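Local atomic coordinates of Afp1 (Serratia entomophila, PDB entry 6RBN), a protein that probably builds the inner tube of a contractile injection system, the anti-feeding prophage, by stacking within its helical outer layer, much as phage tail tube proteins do. Residues 63-68 with 134-139; 87-92 with 115-120. All blocks are in the same frame, centred on the assembly; numbering follows the deposited sequence.

Contact 1. Residues 63-68 with 134-139; sequences NITLSK and VQQITL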
ATOM      1  N   ASN A  63     -43.650   2.884 -30.954  1.00 69.69           N
ATOM      2  CA  ASN A  63     -42.626   2.006 -31.508  1.00 69.69           C
ATOM      3  C   ASN A  63     -41.943   1.307 -30.343  1.00 69.69           C
ATOM      4  O   ASN A  63     -41.254   1.947 -29.547  1.00 69.69           O
ATOM      5  CB  ASN A  63     -41.626   2.786 -32.355  1.00 69.69           C
ATOM      6  CG  ASN A  63     -42.253   3.360 -33.602  1.00 69.69           C
ATOM      7  OD1 ASN A  63     -42.367   4.577 -33.755  1.00 69.69           O
ATOM      8  ND2 ASN A  63     -42.665   2.486 -34.507  1.00 69.69           N
ATOM      9  N   ILE A  64     -42.129  -0.005 -30.254  1.00 66.23           N
ATOM     10  CA  ILE A  64     -41.799  -0.781 -29.067  1.00 66.23           C
ATOM     11  C   ILE A  64     -40.648  -1.712 -29.399  1.00 66.23           C
ATOM     12  O   ILE A  64     -40.678  -2.409 -30.417  1.00 66.23           O
ATOM     13  CB  ILE A  64     -43.034  -1.554 -28.578  1.00 66.23           C
ATOM     14  CG1 ILE A  64     -44.112  -0.554 -28.185  1.00 66.23           C
ATOM     15  CG2 ILE A  64     -42.696  -2.464 -27.418  1.00 66.23           C
ATOM     16  CD1 ILE A  64     -45.442  -1.159 -28.020  1.00 66.23           C
ATOM     17  N   THR A  65     -39.630  -1.721 -28.542  1.00 67.68           N
ATOM     18  CA  THR A  65     -38.433  -2.525 -28.732  1.00 67.68           C
ATOM     19  C   THR A  65     -38.384  -3.616 -27.677  1.00 67.68           C
ATOM     20  O   THR A  65     -38.366  -3.323 -26.479  1.00 67.68           O
ATOM     21  CB  THR A  65     -37.181  -1.653 -28.650  1.00 67.68           C
ATOM     22  OG1 THR A  65     -37.159  -0.733 -29.748  1.00 67.68           O
ATOM     23  CG2 THR A  65     -35.935  -2.508 -28.659  1.00 67.68           C
ATOM     24  N   LEU A  66     -38.364  -4.867 -28.122  1.00 65.54           N
ATOM     25  CA  LEU A  66     -38.171  -6.024 -27.260  1.00 65.54           C
ATOM     26  C   LEU A  66     -36.884  -6.720 -27.672  1.00 65.54           C
ATOM     27  O   LEU A  66     -36.566  -6.787 -28.861  1.00 65.54           O
ATOM     28  CB  LEU A  66     -39.342  -7.000 -27.364  1.00 65.54           C
ATOM     29  CG  LEU A  66     -40.727  -6.550 -26.911  1.00 65.54           C
ATOM     30  CD1 LEU A  66     -41.747  -7.619 -27.228  1.00 65.54           C
ATOM     31  CD2 LEU A  66     -40.727  -6.253 -25.441  1.00 65.54           C
ATOM     32  N   SER A  67     -36.138  -7.235 -26.701  1.00 66.38           N
ATOM     33  CA  SER A  67     -34.902  -7.934 -27.020  1.00 66.38           C
ATOM     34  C   SER A  67     -34.716  -9.122 -26.093  1.00 66.38           C
ATOM     35  O   SER A  67     -34.881  -8.995 -24.878  1.00 66.38           O
ATOM     36  CB  SER A  67     -33.694  -7.000 -26.928  1.00 66.38           C
ATOM     37  OG  SER A  67     -33.461  -6.605 -25.596  1.00 66.38           O
ATOM     38  N   LYS A  68     -34.371 -10.270 -26.670  1.00 67.57           N
ATOM     39  CA  LYS A  68     -34.109 -11.483 -25.914  1.00 67.57           C
ATOM     40  C   LYS A  68     -32.930 -12.208 -26.541  1.00 67.57           C
ATOM     41  O   LYS A  68     -32.424 -11.819 -27.595  1.00 67.57           O
ATOM     42  CB  LYS A  68     -35.330 -12.401 -25.869  1.00 67.57           C
ATOM     43  CG  LYS A  68     -35.701 -12.989 -27.207  1.00 67.57           C
ATOM     44  CD  LYS A  68     -36.857 -13.942 -27.058  1.00 67.57           C
ATOM     45  CE  LYS A  68     -36.397 -15.186 -26.329  1.00 67.57           C
ATOM     46  NZ  LYS A  68     -37.447 -16.224 -26.247  1.00 67.57           N
ATOM     47  N   VAL A 134     -28.040 -11.872 -28.920  1.00 68.80           N
ATOM     48  CA  VAL A 134     -29.269 -11.201 -28.517  1.00 68.80           C
ATOM     49  C   VAL A 134     -29.957 -10.652 -29.755  1.00 68.80           C
ATOM     50  O   VAL A 134     -29.426  -9.756 -30.422  1.00 68.80           O
ATOM     51  CB  VAL A 134     -29.006 -10.075 -27.504  1.00 68.80           C
ATOM     52  CG1 VAL A 134     -30.270  -9.283 -27.252  1.00 68.80           C
ATOM     53  CG2 VAL A 134     -28.494 -10.645 -26.204  1.00 68.80           C
ATOM     54  N   GLN A 135     -31.134 -11.184 -30.057  1.00 70.18           N
ATOM     55  CA  GLN A 135     -31.996 -10.611 -31.073  1.00 70.18           C
ATOM     56  C   GLN A 135     -32.758  -9.427 -30.501  1.00 70.18           C
ATOM     57  O   GLN A 135     -33.030  -9.364 -29.304  1.00 70.18           O
ATOM     58  CB  GLN A 135     -32.976 -11.652 -31.590  1.00 70.18           C
ATOM     59  CG  GLN A 135     -32.342 -12.717 -32.434  1.00 70.18           C
ATOM     60  CD  GLN A 135     -33.318 -13.799 -32.801  1.00 70.18           C
ATOM     61  OE1 GLN A 135     -34.445 -13.824 -32.310  1.00 70.18           O
ATOM     62  NE2 GLN A 135     -32.902 -14.701 -33.679  1.00 70.18           N
ATOM     63  N   GLN A 136     -33.113  -8.492 -31.373  1.00 69.62           N
ATOM     64  CA  GLN A 136     -33.771  -7.252 -30.977  1.00 69.62           C
ATOM     65  C   GLN A 136     -34.866  -6.946 -31.989  1.00 69.62           C
ATOM     66  O   GLN A 136     -34.575  -6.572 -33.128  1.00 69.62           O
ATOM     67  CB  GLN A 136     -32.747  -6.124 -30.866  1.00 69.62           C
ATOM     68  CG  GLN A 136     -33.269  -4.756 -30.478  1.00 69.62           C
ATOM     69  CD  GLN A 136     -33.463  -3.855 -31.682  1.00 69.62           C
ATOM     70  OE1 GLN A 136     -32.789  -4.011 -32.697  1.00 69.62           O
ATOM     71  NE2 GLN A 136     -34.358  -2.893 -31.567  1.00 69.62           N
ATOM     72  N   ILE A 137     -36.118  -7.113 -31.573  1.00 66.68           N
ATOM     73  CA  ILE A 137     -37.280  -6.969 -32.441  1.00 66.68           C
ATOM     74  C   ILE A 137     -37.971  -5.646 -32.132  1.00 66.68           C
ATOM     75  O   ILE A 137     -38.063  -5.235 -30.970  1.00 66.68           O
ATOM     76  CB  ILE A 137     -38.230  -8.182 -32.290  1.00 66.68           C
ATOM     77  CG1 ILE A 137     -39.399  -8.124 -33.272  1.00 66.68           C
ATOM     78  CG2 ILE A 137     -38.721  -8.375 -30.862  1.00 66.68           C
ATOM     79  CD1 ILE A 137     -40.128  -9.432 -33.405  1.00 66.68           C
ATOM     80  N   THR A 138     -38.398  -4.945 -33.178  1.00 65.89           N
ATOM     81  CA  THR A 138     -39.183  -3.733 -33.023  1.00 65.89           C
ATOM     82  C   THR A 138     -40.600  -3.983 -33.514  1.00 65.89           C
ATOM     83  O   THR A 138     -40.819  -4.705 -34.487  1.00 65.89           O
ATOM     84  CB  THR A 138     -38.599  -2.544 -33.777  1.00 65.89           C
ATOM     85  OG1 THR A 138     -38.585  -2.828 -35.178  1.00 65.89           O
ATOM     86  CG2 THR A 138     -37.195  -2.255 -33.313  1.00 65.89           C
ATOM     87  N   LEU A 139     -41.553  -3.368 -32.832  1.00 65.87           N
ATOM     88  CA  LEU A 139     -42.963  -3.612 -33.064  1.00 65.87           C
ATOM     89  C   LEU A 139     -43.656  -2.296 -33.367  1.00 65.87           C
ATOM     90  O   LEU A 139     -43.282  -1.244 -32.845  1.00 65.87           O
ATOM     91  CB  LEU A 139     -43.607  -4.266 -31.847  1.00 65.87           C
ATOM     92  CG  LEU A 139     -43.038  -5.609 -31.396  1.00 65.87           C
ATOM     93  CD1 LEU A 139     -43.664  -5.996 -30.087  1.00 65.87           C
ATOM     94  CD2 LEU A 139     -43.283  -6.678 -32.419  1.00 65.87           C
TER
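Strands 63-68 and 134-139 run antiparallel, 4.6 Å between their axes and 158° between their directions, bonded in the reciprocal two-bond pairs I64-L139, L66-I137 and K68-Q135. They are neighbours in the curled antiparallel sheet of a tail tube protein of the T4 gp19 family. At the central pair L66 N meets I137 O at 2.9 Å and I137 N meets L66 O at 2.8 Å. The ladder is poorer at K68, where the return bond from Q135 N is weak. I64, L66, I137 and L139, all buried, lie on one face, which K68 and Q135 continue at its polar end: the tip CD1 of L66 touches CD1 of L139 at 3.8 Å as the two side chains slant across each other, while CG2 of I137 lies 3.8 Å from CB of L66. T65, S67, Q136 and T138 occupy the other face, where T65 and T138 lie side by side. Beyond the pair, the Q136 amide oxygen bonds to the T121 hydroxyl. The Q136 chain leaves with CG anti to the backbone N (chi1 179°) and bends at chi2, which carries its NE2 to 3.3 Å from T65 CG2.

Contact 2. Residues 87-92 with 115-120; sequences NQVEKK and AFPTSL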
ATOM      1  N   ASN A  87     -49.181  -7.364 -46.940  1.00 70.86           N
ATOM      2  CA  ASN A  87     -49.685  -6.532 -45.857  1.00 70.86           C
ATOM      3  C   ASN A  87     -50.174  -7.360 -44.683  1.00 70.86           C
ATOM      4  O   ASN A  87     -50.687  -6.803 -43.709  1.00 70.86           O
ATOM      5  CB  ASN A  87     -50.783  -5.580 -46.344  1.00 70.86           C
ATOM      6  CG  ASN A  87     -51.925  -6.282 -47.042  1.00 70.86           C
ATOM      7  OD1 ASN A  87     -51.931  -7.500 -47.200  1.00 70.86           O
ATOM      8  ND2 ASN A  87     -52.920  -5.508 -47.444  1.00 70.86           N
ATOM      9  N   GLN A  88     -50.046  -8.677 -44.765  1.00 69.44           N
ATOM     10  CA  GLN A  88     -50.748  -9.586 -43.874  1.00 69.44           C
ATOM     11  C   GLN A  88     -49.815 -10.067 -42.777  1.00 69.44           C
ATOM     12  O   GLN A  88     -48.714 -10.547 -43.053  1.00 69.44           O
ATOM     13  CB  GLN A  88     -51.314 -10.773 -44.647  1.00 69.44           C
ATOM     14  CG  GLN A  88     -52.399 -10.388 -45.625  1.00 69.44           C
ATOM     15  CD  GLN A  88     -52.955 -11.571 -46.370  1.00 69.44           C
ATOM     16  OE1 GLN A  88     -52.499 -12.698 -46.195  1.00 69.44           O
ATOM     17  NE2 GLN A  88     -53.945 -11.325 -47.212  1.00 69.44           N
ATOM     18  N   VAL A  89     -50.268  -9.936 -41.534  1.00 68.47           N
ATOM     19  CA  VAL A  89     -49.484 -10.303 -40.367  1.00 68.47           C
ATOM     20  C   VAL A  89     -50.453 -10.639 -39.243  1.00 68.47           C
ATOM     21  O   VAL A  89     -51.500 -10.008 -39.094  1.00 68.47           O
ATOM     22  CB  VAL A  89     -48.487  -9.170 -40.001  1.00 68.47           C
ATOM     23  CG1 VAL A  89     -49.198  -7.849 -39.777  1.00 68.47           C
ATOM     24  CG2 VAL A  89     -47.646  -9.535 -38.787  1.00 68.47           C
ATOM     25  N   GLU A  90     -50.135 -11.688 -38.493  1.00 72.18           N
ATOM     26  CA  GLU A  90     -50.880 -12.008 -37.281  1.00 72.18           C
ATOM     27  C   GLU A  90     -50.525 -10.959 -36.241  1.00 72.18           C
ATOM     28  O   GLU A  90     -49.465 -11.021 -35.618  1.00 72.18           O
ATOM     29  CB  GLU A  90     -50.546 -13.411 -36.790  1.00 72.18           C
ATOM     30  CG  GLU A  90     -50.985 -14.520 -37.726  1.00 72.18           C
ATOM     31  CD  GLU A  90     -52.492 -14.671 -37.803  1.00 72.18           C
ATOM     32  OE1 GLU A  90     -53.170 -14.428 -36.783  1.00 72.18           O
ATOM     33  OE2 GLU A  90     -52.998 -15.036 -38.885  1.00 72.18           O
ATOM     34  N   LYS A  91     -51.399  -9.976 -36.065  1.00 67.05           N
ATOM     35  CA  LYS A  91     -51.172  -8.949 -35.064  1.00 67.05           C
ATOM     36  C   LYS A  91     -51.515  -9.481 -33.683  1.00 67.05           C
ATOM     37  O   LYS A  91     -52.541 -10.136 -33.488  1.00 67.05           O
ATOM     38  CB  LYS A  91     -51.999  -7.705 -35.373  1.00 67.05           C
ATOM     39  CG  LYS A  91     -51.539  -6.960 -36.604  1.00 67.05           C
ATOM     40  CD  LYS A  91     -52.321  -5.683 -36.797  1.00 67.05           C
ATOM     41  CE  LYS A  91     -51.840  -4.932 -38.018  1.00 67.05           C
ATOM     42  NZ  LYS A  91     -52.580  -3.663 -38.203  1.00 67.05           N
ATOM     43  N   LYS A  92     -50.647  -9.193 -32.720  1.00 68.81           N
ATOM     44  CA  LYS A  92     -50.767  -9.708 -31.369  1.00 68.81           C
ATOM     45  C   LYS A  92     -50.864  -8.553 -30.388  1.00 68.81           C
ATOM     46  O   LYS A  92     -50.447  -7.430 -30.682  1.00 68.81           O
ATOM     47  CB  LYS A  92     -49.574 -10.591 -31.001  1.00 68.81           C
ATOM     48  CG  LYS A  92     -49.510 -11.908 -31.739  1.00 68.81           C
ATOM     49  CD  LYS A  92     -48.282 -12.680 -31.330  1.00 68.81           C
ATOM     50  CE  LYS A  92     -48.295 -14.088 -31.883  1.00 68.81           C
ATOM     51  NZ  LYS A  92     -48.197 -14.124 -33.359  1.00 68.81           N
ATOM     52  N   ALA A 115     -49.887  -5.207 -32.025  1.00 66.09           N
ATOM     53  CA  ALA A 115     -48.474  -5.128 -32.347  1.00 66.09           C
ATOM     54  C   ALA A 115     -48.126  -6.129 -33.438  1.00 66.09           C
ATOM     55  O   ALA A 115     -48.639  -7.247 -33.455  1.00 66.09           O
ATOM     56  CB  ALA A 115     -47.620  -5.381 -31.108  1.00 66.09           C
ATOM     57  N   PHE A 116     -47.255  -5.713 -34.352  1.00 64.32           N
ATOM     58  CA  PHE A 116     -46.749  -6.582 -35.401  1.00 64.32           C
ATOM     59  C   PHE A 116     -45.294  -6.212 -35.643  1.00 64.32           C
ATOM     60  O   PHE A 116     -44.922  -5.048 -35.462  1.00 64.32           O
ATOM     61  CB  PHE A 116     -47.587  -6.467 -36.688  1.00 64.32           C
ATOM     62  CG  PHE A 116     -47.544  -5.119 -37.354  1.00 64.32           C
ATOM     63  CD1 PHE A 116     -48.424  -4.122 -36.980  1.00 64.32           C
ATOM     64  CD2 PHE A 116     -46.670  -4.876 -38.400  1.00 64.32           C
ATOM     65  CE1 PHE A 116     -48.398  -2.896 -37.599  1.00 64.32           C
ATOM     66  CE2 PHE A 116     -46.642  -3.653 -39.017  1.00 64.32           C
ATOM     67  CZ  PHE A 116     -47.509  -2.665 -38.618  1.00 64.32           C
ATOM     68  N   PRO A 117     -44.448  -7.167 -36.026  1.00 65.27           N
ATOM     69  CA  PRO A 117     -43.019  -6.866 -36.151  1.00 65.27           C
ATOM     70  C   PRO A 117     -42.691  -6.095 -37.414  1.00 65.27           C
ATOM     71  O   PRO A 117     -43.248  -6.339 -38.486  1.00 65.27           O
ATOM     72  CB  PRO A 117     -42.373  -8.254 -36.174  1.00 65.27           C
ATOM     73  CG  PRO A 117     -43.411  -9.130 -36.716  1.00 65.27           C
ATOM     74  CD  PRO A 117     -44.709  -8.606 -36.205  1.00 65.27           C
ATOM     75  N   THR A 118     -41.769  -5.148 -37.276  1.00 65.54           N
ATOM     76  CA  THR A 118     -41.230  -4.429 -38.413  1.00 65.54           C
ATOM     77  C   THR A 118     -39.748  -4.674 -38.634  1.00 65.54           C
ATOM     78  O   THR A 118     -39.258  -4.410 -39.734  1.00 65.54           O
ATOM     79  CB  THR A 118     -41.467  -2.918 -38.267  1.00 65.54           C
ATOM     80  OG1 THR A 118     -40.798  -2.440 -37.097  1.00 65.54           O
ATOM     81  CG2 THR A 118     -42.941  -2.618 -38.150  1.00 65.54           C
ATOM     82  N   SER A 119     -39.024  -5.176 -37.636  1.00 66.26           N
ATOM     83  CA  SER A 119     -37.609  -5.465 -37.808  1.00 66.26           C
ATOM     84  C   SER A 119     -37.199  -6.560 -36.837  1.00 66.26           C
ATOM     85  O   SER A 119     -37.836  -6.767 -35.806  1.00 66.26           O
ATOM     86  CB  SER A 119     -36.748  -4.220 -37.593  1.00 66.26           C
ATOM     87  OG  SER A 119     -36.737  -3.840 -36.236  1.00 66.26           O
ATOM     88  N   LEU A 120     -36.123  -7.258 -37.188  1.00 66.61           N
ATOM     89  CA  LEU A 120     -35.537  -8.283 -36.325  1.00 66.61           C
ATOM     90  C   LEU A 120     -34.040  -8.288 -36.586  1.00 66.61           C
ATOM     91  O   LEU A 120     -33.597  -8.811 -37.609  1.00 66.61           O
ATOM     92  CB  LEU A 120     -36.136  -9.655 -36.596  1.00 66.61           C
ATOM     93  CG  LEU A 120     -35.603 -10.811 -35.749  1.00 66.61           C
ATOM     94  CD1 LEU A 120     -35.926 -10.603 -34.286  1.00 66.61           C
ATOM     95  CD2 LEU A 120     -36.165 -12.122 -36.232  1.00 66.61           C
TER
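F116 holds its CG between its backbone N and carbonyl carbon (chi1 65°), and V89 holds CG1 in the same position on its own residue (chi1 56°), with CG2 anti to its N; through these torsions both V89 methyls meet the CB of F116, each at 3.7 Å. The two side chains cross at about a right angle, and CG1 comes to the ring obliquely, 4.0 Å from F116 CG. V89 CG2 also touches the proline ring of P117 at CD, 4.0 Å away. K91 runs extended beside the phenyl group, pointing the same way, and its CE lies 3.7 Å from F116 CD1. Its NZ hydrogen-bonds to the backbone O of K54 of a neighbouring subunit, so the aliphatic part of the lysine packs on F116 while the charged end bridges the interface. The loop after helix 78-81 joins the antiparallel sheet of the gp19-like tube fold here, with K92 and A115 as a hydrogen-bonded antiparallel pair. K92 N donates to A115 O at 2.9 Å, and the N-H...O angle of 170° makes the bond nearly straight; A115 N returns a bond of 2.7 Å to K92 O. The K92 side chain leads away from A115 and makes a cation-pi contact with W80. Farther along 115-120, S119 and L120 continue the sheet as an antiparallel ladder with a strand of that same neighbouring subunit.

Overall arrangement
Contacts 1 and 2 lie in one sheet, their centres about 12 Å apart, and meet where strand 134-140 pairs with strand 109-121. Both are only partly buried. Contact 1 is nearer the core, its centre about 8 Å from the centre of the chain; it joins two strands over nearly their whole length and buries 515 Å², a backbone ladder with mainly aliphatic residues on one face and polar ones on the other. Contact 2, its centre about 14 Å from the centre of the chain, is nearer the surface and the subunit interface; it joins the loop after helix 78-81, and K92 that follows it, to the later half of strand 109-121, burying 254 Å² through aromatic and lysine packing beside a single bridge. L139 CD2 packs on P117 CA at 3.7 Å between them.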